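Local structure of PUF (Pumilio/FBF) domain-containing (6NOD) at residues 24-29 and 57-62. The protein probably binds sequence elements in the 3' untranslated regions of messenger RNAs through its Pumilio-repeat domain, the part described here. Residues are numbered along the deposited sequence; the frame is centred on the assembly and turned at random.
Sequences SDIRGA and DSIFDE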
# COMPACT_ATOMS: atom_id res chain seq x y z
N SER A 24 -23.72 -11.12 -28.35
CA SER A 24 -23.95 -10.90 -29.77
C SER A 24 -25.32 -10.29 -30.05
O SER A 24 -25.54 -9.76 -31.14
CB SER A 24 -23.80 -12.22 -30.53
OG SER A 24 -24.44 -13.28 -29.84
N ASP A 25 -26.23 -10.34 -29.08
CA ASP A 25 -27.54 -9.72 -29.26
C ASP A 25 -27.49 -8.21 -29.07
O ASP A 25 -28.33 -7.49 -29.64
CB ASP A 25 -28.56 -10.33 -28.29
CG ASP A 25 -28.96 -11.74 -28.69
OD1 ASP A 25 -28.95 -12.63 -27.82
OD2 ASP A 25 -29.30 -11.95 -29.88
N ILE A 26 -26.54 -7.70 -28.30
CA ILE A 26 -26.45 -6.26 -28.03
C ILE A 26 -25.49 -5.62 -29.02
O ILE A 26 -25.03 -4.49 -28.80
CB ILE A 26 -26.04 -5.98 -26.58
CG1 ILE A 26 -24.57 -6.34 -26.34
CG2 ILE A 26 -26.94 -6.73 -25.61
CD1 ILE A 26 -23.99 -5.74 -25.08
N ARG A 27 -25.20 -6.32 -30.11
CA ARG A 27 -24.36 -5.75 -31.17
C ARG A 27 -24.99 -4.46 -31.70
O ARG A 27 -26.19 -4.40 -31.96
CB ARG A 27 -24.19 -6.76 -32.30
CG ARG A 27 -22.84 -7.44 -32.30
CD ARG A 27 -22.51 -8.03 -33.66
NE ARG A 27 -21.07 -8.02 -33.90
CZ ARG A 27 -20.45 -7.13 -34.67
NH1 ARG A 27 -21.15 -6.18 -35.29
NH2 ARG A 27 -19.14 -7.18 -34.83
N GLY A 28 -24.16 -3.43 -31.85
CA GLY A 28 -24.64 -2.12 -32.23
C GLY A 28 -25.19 -1.29 -31.09
O GLY A 28 -25.38 -0.08 -31.27
N ALA A 29 -25.44 -1.88 -29.93
CA ALA A 29 -25.93 -1.18 -28.75
C ALA A 29 -24.98 -1.32 -27.57
O ALA A 29 -25.41 -1.30 -26.41
CB ALA A 29 -27.33 -1.66 -28.38
N ASP A 57 -16.20 -11.48 -28.77
CA ASP A 57 -15.66 -10.81 -29.95
C ASP A 57 -16.72 -10.07 -30.76
O ASP A 57 -16.36 -9.25 -31.61
CB ASP A 57 -14.94 -11.81 -30.84
CG ASP A 57 -13.58 -12.22 -30.29
OD1 ASP A 57 -13.25 -11.80 -29.17
OD2 ASP A 57 -12.85 -12.95 -30.99
N SER A 58 -18.00 -10.35 -30.52
CA SER A 58 -19.06 -9.69 -31.28
C SER A 58 -19.23 -8.24 -30.85
O SER A 58 -19.68 -7.41 -31.65
CB SER A 58 -20.37 -10.45 -31.12
OG SER A 58 -20.74 -10.56 -29.76
N ILE A 59 -18.89 -7.92 -29.60
CA ILE A 59 -18.99 -6.56 -29.08
C ILE A 59 -17.63 -5.91 -28.90
O ILE A 59 -17.57 -4.72 -28.54
CB ILE A 59 -19.77 -6.52 -27.76
CG1 ILE A 59 -19.17 -7.52 -26.76
CG2 ILE A 59 -21.24 -6.81 -27.99
CD1 ILE A 59 -19.24 -7.06 -25.32
N PHE A 60 -16.54 -6.64 -29.14
CA PHE A 60 -15.22 -6.15 -28.76
C PHE A 60 -14.81 -4.92 -29.56
O PHE A 60 -14.29 -3.95 -28.99
CB PHE A 60 -14.17 -7.25 -28.93
CG PHE A 60 -12.78 -6.82 -28.58
CD1 PHE A 60 -11.84 -6.61 -29.58
CD2 PHE A 60 -12.42 -6.60 -27.27
CE1 PHE A 60 -10.56 -6.20 -29.26
CE2 PHE A 60 -11.14 -6.19 -26.94
CZ PHE A 60 -10.21 -5.99 -27.94
N ASP A 61 -15.04 -4.93 -30.87
CA ASP A 61 -14.66 -3.78 -31.69
C ASP A 61 -15.45 -2.53 -31.29
O ASP A 61 -14.93 -1.41 -31.41
CB ASP A 61 -14.86 -4.09 -33.17
CG ASP A 61 -13.92 -5.18 -33.66
OD1 ASP A 61 -14.41 -6.27 -34.03
OD2 ASP A 61 -12.70 -4.95 -33.68
N GLU A 62 -16.69 -2.71 -30.83
CA GLU A 62 -17.45 -1.58 -30.31
C GLU A 62 -16.84 -1.05 -29.02
O GLU A 62 -16.86 0.16 -28.76
CB GLU A 62 -18.90 -1.98 -30.09
CG GLU A 62 -19.84 -1.60 -31.22
CD GLU A 62 -21.23 -2.16 -31.04
OE1 GLU A 62 -22.07 -1.47 -30.43
OE2 GLU A 62 -21.48 -3.29 -31.50
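The Arg27 side chain lies across the backbone of Ser58, CG and CD of its long aliphatic stem running alongside the Ser58 carbonyl and the flat guanidinium passing one face over its O. Glu62, four residues along the helix, reaches the backbone of the Ile26-Ala29 beta turn, the near-straight run from CA to CD (chi2 173°) carrying its carboxylate across to Gly28. Its OE2 accepts a hydrogen bond from Gly28 N at 2.7 Å, on the syn side and 22° out of the carboxylate plane, while OE1 takes the amide of Leu30. With an alanine here, Gly28 N and Leu30 N would probably each lose a carboxylate acceptor, and the turn its tie to helix 57-65. The turn is type II, closed by Ala29 N to Ile26 O (2.9 Å); Gly28 fits its third position, where a side chain would collide with the preceding carbonyl. Small Ser58 lets Ser24 come close; Ser58 OG hydrogen-bonds to the backbone O of Glu55, Ser24 OG to its OE1. On the buried side, the CG1 arm of Ile26 meets the Ile59 CG2 methyl at 3.7 Å. The contact thus joins the loop leading into helix 30-34 to helix 57-65 near the N-terminal end of the repeat array, with both isoleucines resting on Ile43 of helix 37-49.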